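Local coordinates for protein plasmodium falciparum gamete antigen 27/25 (Plasmodium falciparum, PDB 1N81) that is needed for sexual development of the malaria parasite as a gametocyte protein, and may act through dimerization, though its molecular function is not established, at residues A[46-51]-A[84-89]; A[110-115]-A[137-142]. All coordinates share one frame; numbering follows the deposited sequence.

Contact 1: A[46-51]-A[84-89]; sequences ALKDRV and RLISYC
Leu47, near the C-terminal end of helix 42-47, meets Leu85 of helix 71-89 in the buried half of this contact. One methyl does the touching from the side of helix 42-47: Leu47 CD2 lies 4.2 Å from Leu85 CB, the two side chains passing each other at a slant. Leu85 answers with its own branch, whose CD1 reaches the backbone carbonyl of Leu47 at 3.6 Å from the O atom. That carbonyl is not left to the methyl alone, because the hydroxyl of Ser82, one turn earlier on helix 71-89, is hydrogen-bonded to it. Tyr29 of helix 13-35 also packs on Leu85 and hydrogen-bonds to the carbonyl of Ala46.

The other half is open to solvent. Lys48 lies in the turn between helices 42-47 and 50-63, which the contact sets on helix 71-89, and its long chain runs extended until the last torsion (chi4 -58°) bends the amine toward that helix. Its NZ comes within 3.4 Å of Ile86 CD1, and CE lies 3.9 Å from that same CD1. The meeting is van der Waals contact between an ammonium group and a methyl.

No hydrogen bond or salt bridge joins the two segments directly. The contact therefore rests on apolar packing, with Leu47 the most covered residue, and the CE-NZ end of an exposed lysine meets the CD1 methyl of Ile86 while the charge probably remains hydrated.

Contact 2: A[110-115]-A[137-142]; sequences QRVIEE and KLIRML
Leu142 lays its two methyls against the aliphatic part of Glu115, with CD2 in a tight approach 3.2 Å from Glu115 CG and CD1 3.8 Å from Glu115 CB. The glutamate chain is bent at chi2 (72°) rather than extended. Its OE1 is hydrogen-bonded to the hydroxyl of Tyr146, one turn beyond Leu142 on helix 136-150, while Arg111 NE stands at a long 4.0 Å from Glu115 OE1 as a loose salt bridge.

Deeper in, Val112 is buried and points both branches at helix 136-150. CG1 and CG2 of Val112 each lie 4.0 Å from Leu142 CB. CG1, anti to the backbone N (chi1 172°), also meets Ile139 CG2 at 4.2 Å, the valine and isoleucine side chains crossing nearly at right angles. Phe143 and Tyr146 of the same helix 136-150, and Ile166 of helix 156-173, also touch Val112.

The short segments' axes approach to 10.0 Å and run at 132°, an inclined, roughly antiparallel pairing within an all-helical fold. Apolar atoms make the direct contact, while the bond from Glu115 to Tyr146 adds a polar tie between the same two helices, so the acid can contribute its methylenes to the interface without leaving OE1 unpartnered.

In the fold
Both segments of contact 1 precede those of contact 2 along the chain. Their centres are 23 Å apart, with the middle of the molecule between them, and although their nearest atoms come within about 5 Å they do not touch. The connection between them is helical: helix 71-89 of contact 1 is followed by helix 96-122 of contact 2, and the two are joined by the salt bridge of Arg84 with Glu109 and the edge-to-face rings of Tyr88 and Tyr105. Helices 13-35 and 156-173 touch segments of both contacts. Contact 1 thus joins the turn between helices 42-47 and 50-63 to helix 71-89, contact 2 joins helix 96-122 to helix 136-150, and the packed pair 71-89 and 96-122 links them.

Contact 1: A[46-51]-A[84-89]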
loop_
_atom_site.group_PDB
_atom_site.type_symbol
_atom_site.label_atom_id
_atom_site.label_comp_id
_atom_site.label_asym_id
_atom_site.label_seq_id
_atom_site.Cartn_x
_atom_site.Cartn_y
_atom_site.Cartn_z
ATOM N N ALA A 46 4.661 -10.085 17.894
ATOM C CA ALA A 46 4.947 -9.061 16.887
ATOM C C ALA A 46 3.852 -8.907 15.811
ATOM O O ALA A 46 3.553 -7.786 15.398
ATOM C CB ALA A 46 6.264 -9.359 16.228
ATOM N N LEU A 47 3.233 -10.014 15.390
ATOM C CA LEU A 47 2.209 -9.959 14.354
ATOM C C LEU A 47 1.190 -8.857 14.601
ATOM O O LEU A 47 0.786 -8.152 13.671
ATOM C CB LEU A 47 1.493 -11.320 14.218
ATOM C CG LEU A 47 2.371 -12.459 13.702
ATOM C CD1 LEU A 47 1.572 -13.784 13.648
ATOM C CD2 LEU A 47 2.890 -12.085 12.320
ATOM N N LYS A 48 0.770 -8.687 15.844
ATOM C CA LYS A 48 -0.201 -7.633 16.113
ATOM C C LYS A 48 0.330 -6.505 17.007
ATOM O O LYS A 48 -0.438 -5.768 17.619
ATOM C CB LYS A 48 -1.478 -8.225 16.732
ATOM C CG LYS A 48 -2.435 -8.840 15.716
ATOM C CD LYS A 48 -3.846 -8.939 16.297
ATOM C CE LYS A 48 -4.800 -9.559 15.303
ATOM N NZ LYS A 48 -4.863 -8.781 14.027
ATOM N N ASP A 49 1.647 -6.363 17.092
ATOM C CA ASP A 49 2.233 -5.291 17.917
ATOM C C ASP A 49 2.113 -3.942 17.204
ATOM O O ASP A 49 3.060 -3.495 16.547
ATOM C CB ASP A 49 3.696 -5.587 18.159
ATOM C CG ASP A 49 4.335 -4.594 19.084
ATOM O OD1 ASP A 49 3.688 -3.577 19.482
ATOM O OD2 ASP A 49 5.501 -4.864 19.402
ATOM N N ARG A 50 0.957 -3.292 17.328
ATOM C CA ARG A 50 0.748 -2.018 16.629
ATOM C C ARG A 50 1.755 -0.933 17.001
ATOM O O ARG A 50 2.151 -0.118 16.163
ATOM C CB ARG A 50 -0.668 -1.485 16.884
ATOM C CG ARG A 50 -1.785 -2.379 16.371
ATOM C CD ARG A 50 -3.146 -1.808 16.750
ATOM N NE ARG A 50 -3.381 -0.523 16.103
ATOM C CZ ARG A 50 -3.639 -0.391 14.809
ATOM N NH1 ARG A 50 -3.694 -1.476 14.047
ATOM N NH2 ARG A 50 -3.842 0.815 14.283
ATOM N N VAL A 51 2.178 -0.922 18.255
ATOM C CA VAL A 51 3.132 0.085 18.692
ATOM C C VAL A 51 4.415 -0.074 17.890
ATOM O O VAL A 51 4.892 0.890 17.308
ATOM C CB VAL A 51 3.405 -0.009 20.233
ATOM C CG1 VAL A 51 4.417 1.047 20.655
ATOM C CG2 VAL A 51 2.075 0.239 21.021
ATOM N N ARG A 84 -1.285 -7.404 6.323
ATOM C CA ARG A 84 -0.409 -8.060 5.359
ATOM C C ARG A 84 0.434 -9.092 6.085
ATOM O O ARG A 84 0.722 -10.143 5.521
ATOM C CB ARG A 84 0.504 -7.056 4.631
ATOM C CG ARG A 84 -0.213 -6.162 3.600
ATOM C CD ARG A 84 0.797 -5.284 2.830
ATOM N NE ARG A 84 0.077 -4.282 2.054
ATOM C CZ ARG A 84 -0.169 -3.042 2.461
ATOM N NH1 ARG A 84 0.264 -2.619 3.645
ATOM N NH2 ARG A 84 -0.880 -2.241 1.686
ATOM N N LEU A 85 0.836 -8.794 7.324
ATOM C CA LEU A 85 1.648 -9.745 8.097
ATOM C C LEU A 85 0.867 -11.062 8.256
ATOM O O LEU A 85 1.391 -12.152 8.003
ATOM C CB LEU A 85 1.966 -9.179 9.480
ATOM C CG LEU A 85 2.683 -7.818 9.499
ATOM C CD1 LEU A 85 3.013 -7.450 10.924
ATOM C CD2 LEU A 85 3.931 -7.854 8.664
ATOM N N ILE A 86 -0.390 -10.941 8.667
ATOM C CA ILE A 86 -1.255 -12.104 8.864
ATOM C C ILE A 86 -1.593 -12.798 7.532
ATOM O O ILE A 86 -1.681 -14.014 7.473
ATOM C CB ILE A 86 -2.531 -11.687 9.627
ATOM C CG1 ILE A 86 -2.143 -11.397 11.086
ATOM C CG2 ILE A 86 -3.596 -12.761 9.534
ATOM C CD1 ILE A 86 -3.266 -10.866 11.925
ATOM N N SER A 87 -1.731 -12.031 6.453
ATOM C CA SER A 87 -2.040 -12.620 5.158
ATOM C C SER A 87 -0.857 -13.366 4.520
ATOM O O SER A 87 -1.040 -14.398 3.864
ATOM C CB SER A 87 -2.512 -11.519 4.200
ATOM O OG SER A 87 -2.847 -12.043 2.924
ATOM N N TYR A 88 0.357 -12.847 4.712
ATOM C CA TYR A 88 1.555 -13.430 4.094
ATOM C C TYR A 88 2.504 -14.218 5.008
ATOM O O TYR A 88 3.330 -15.001 4.520
ATOM C CB TYR A 88 2.408 -12.313 3.449
ATOM C CG TYR A 88 1.689 -11.414 2.472
ATOM C CD1 TYR A 88 2.112 -10.087 2.274
ATOM C CD2 TYR A 88 0.629 -11.896 1.691
ATOM C CE1 TYR A 88 1.509 -9.271 1.327
ATOM C CE2 TYR A 88 0.017 -11.082 0.730
ATOM C CZ TYR A 88 0.463 -9.771 0.558
ATOM O OH TYR A 88 -0.155 -8.965 -0.371
ATOM N N CYS A 89 2.422 -14.013 6.316
ATOM C CA CYS A 89 3.387 -14.678 7.202
ATOM C C CYS A 89 2.824 -15.608 8.259
ATOM O O CYS A 89 3.565 -16.084 9.115
ATOM C CB CYS A 89 4.226 -13.609 7.913
ATOM S SG CYS A 89 5.049 -12.413 6.802
#

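Contact 2: A[110-115]-A[137-142]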
loop_
_atom_site.group_PDB
_atom_site.type_symbol
_atom_site.label_atom_id
_atom_site.label_comp_id
_atom_site.label_asym_id
_atom_site.label_seq_id
_atom_site.Cartn_x
_atom_site.Cartn_y
_atom_site.Cartn_z
ATOM N N GLN A 110 1.784 -2.337 -4.572
ATOM C CA GLN A 110 2.160 -0.929 -4.707
ATOM C C GLN A 110 1.983 -0.435 -6.158
ATOM O O GLN A 110 1.449 0.665 -6.409
ATOM C CB GLN A 110 3.583 -0.683 -4.193
ATOM C CG GLN A 110 3.939 0.786 -4.222
ATOM C CD GLN A 110 5.244 1.105 -3.541
ATOM O OE1 GLN A 110 6.029 0.222 -3.232
ATOM N NE2 GLN A 110 5.481 2.383 -3.306
ATOM N N ARG A 111 2.375 -1.266 -7.117
ATOM C CA ARG A 111 2.174 -0.914 -8.514
ATOM C C ARG A 111 0.676 -0.761 -8.910
ATOM O O ARG A 111 0.322 0.120 -9.696
ATOM C CB ARG A 111 2.774 -1.978 -9.411
ATOM C CG ARG A 111 2.549 -1.732 -10.862
ATOM C CD ARG A 111 3.209 -0.432 -11.331
ATOM N NE ARG A 111 3.515 -0.488 -12.763
ATOM C CZ ARG A 111 4.736 -0.664 -13.273
ATOM N NH1 ARG A 111 5.784 -0.793 -12.474
ATOM N NH2 ARG A 111 4.908 -0.703 -14.590
ATOM N N VAL A 112 -0.194 -1.631 -8.416
ATOM C CA VAL A 112 -1.598 -1.500 -8.787
ATOM C C VAL A 112 -2.141 -0.189 -8.191
ATOM O O VAL A 112 -2.837 0.564 -8.889
ATOM C CB VAL A 112 -2.430 -2.707 -8.347
ATOM C CG1 VAL A 112 -3.918 -2.433 -8.570
ATOM C CG2 VAL A 112 -2.025 -3.907 -9.174
ATOM N N ILE A 113 -1.763 0.105 -6.940
ATOM C CA ILE A 113 -2.163 1.363 -6.286
ATOM C C ILE A 113 -1.788 2.546 -7.179
ATOM O O ILE A 113 -2.630 3.403 -7.481
ATOM C CB ILE A 113 -1.474 1.565 -4.896
ATOM C CG1 ILE A 113 -2.103 0.618 -3.871
ATOM C CG2 ILE A 113 -1.616 3.008 -4.440
ATOM C CD1 ILE A 113 -1.456 0.653 -2.494
ATOM N N GLU A 114 -0.535 2.584 -7.638
ATOM C CA GLU A 114 -0.103 3.696 -8.481
ATOM C C GLU A 114 -0.867 3.830 -9.776
ATOM O O GLU A 114 -1.317 4.918 -10.128
ATOM C CB GLU A 114 1.399 3.622 -8.757
ATOM C CG GLU A 114 2.147 3.883 -7.486
ATOM C CD GLU A 114 3.638 3.932 -7.690
ATOM O OE1 GLU A 114 4.132 3.523 -8.755
ATOM O OE2 GLU A 114 4.312 4.375 -6.756
ATOM N N GLU A 115 -1.033 2.726 -10.467
ATOM C CA GLU A 115 -1.733 2.698 -11.741
ATOM C C GLU A 115 -3.183 3.200 -11.552
ATOM O O GLU A 115 -3.702 4.021 -12.324
ATOM C CB GLU A 115 -1.730 1.254 -12.226
ATOM C CG GLU A 115 -2.025 1.036 -13.665
ATOM C CD GLU A 115 -0.893 1.470 -14.549
ATOM O OE1 GLU A 115 0.296 1.403 -14.116
ATOM O OE2 GLU A 115 -1.221 1.866 -15.683
ATOM N N LYS A 137 -13.056 -4.375 -10.841
ATOM C CA LYS A 137 -12.786 -4.950 -12.149
ATOM C C LYS A 137 -11.441 -4.452 -12.669
ATOM O O LYS A 137 -10.624 -5.231 -13.165
ATOM C CB LYS A 137 -13.885 -4.569 -13.132
ATOM C CG LYS A 137 -13.733 -5.204 -14.487
ATOM C CD LYS A 137 -15.087 -5.315 -15.197
ATOM C CE LYS A 137 -15.039 -6.316 -16.345
ATOM N NZ LYS A 137 -14.126 -5.885 -17.438
ATOM N N LEU A 138 -11.233 -3.148 -12.566
ATOM C CA LEU A 138 -9.982 -2.536 -13.008
ATOM C C LEU A 138 -8.855 -3.103 -12.139
ATOM O O LEU A 138 -7.804 -3.472 -12.636
ATOM C CB LEU A 138 -10.055 -1.014 -12.853
ATOM C CG LEU A 138 -8.764 -0.222 -13.085
ATOM C CD1 LEU A 138 -8.329 -0.334 -14.547
ATOM C CD2 LEU A 138 -8.989 1.231 -12.723
ATOM N N ILE A 139 -9.088 -3.212 -10.838
ATOM C CA ILE A 139 -8.051 -3.746 -9.969
ATOM C C ILE A 139 -7.669 -5.184 -10.346
ATOM O O ILE A 139 -6.476 -5.522 -10.413
ATOM C CB ILE A 139 -8.468 -3.653 -8.489
ATOM C CG1 ILE A 139 -8.526 -2.167 -8.077
ATOM C CG2 ILE A 139 -7.458 -4.402 -7.600
ATOM C CD1 ILE A 139 -9.233 -1.937 -6.742
ATOM N N ARG A 140 -8.666 -6.012 -10.621
ATOM C CA ARG A 140 -8.409 -7.399 -10.973
ATOM C C ARG A 140 -7.560 -7.476 -12.233
ATOM O O ARG A 140 -6.632 -8.265 -12.302
ATOM C CB ARG A 140 -9.718 -8.163 -11.198
ATOM C CG ARG A 140 -9.524 -9.674 -11.530
ATOM C CD ARG A 140 -8.893 -10.472 -10.372
ATOM N NE ARG A 140 -7.514 -10.861 -10.668
ATOM C CZ ARG A 140 -6.754 -11.616 -9.876
ATOM N NH1 ARG A 140 -7.229 -12.086 -8.729
ATOM N NH2 ARG A 140 -5.498 -11.883 -10.221
ATOM N N MET A 141 -7.878 -6.653 -13.227
ATOM C CA MET A 141 -7.100 -6.663 -14.456
ATOM C C MET A 141 -5.694 -6.155 -14.245
ATOM O O MET A 141 -4.738 -6.754 -14.749
ATOM C CB MET A 141 -7.815 -5.871 -15.555
ATOM C CG MET A 141 -8.991 -6.646 -16.123
ATOM S SD MET A 141 -9.745 -5.822 -17.538
ATOM C CE MET A 141 -10.870 -4.814 -16.720
ATOM N N LEU A 142 -5.534 -5.052 -13.521
ATOM C CA LEU A 142 -4.179 -4.580 -13.264
ATOM C C LEU A 142 -3.382 -5.656 -12.492
ATOM O O LEU A 142 -2.179 -5.853 -12.753
ATOM C CB LEU A 142 -4.190 -3.253 -12.503
ATOM C CG LEU A 142 -4.669 -2.032 -13.301
ATOM C CD1 LEU A 142 -4.853 -0.855 -12.347
ATOM C CD2 LEU A 142 -3.652 -1.659 -14.400
#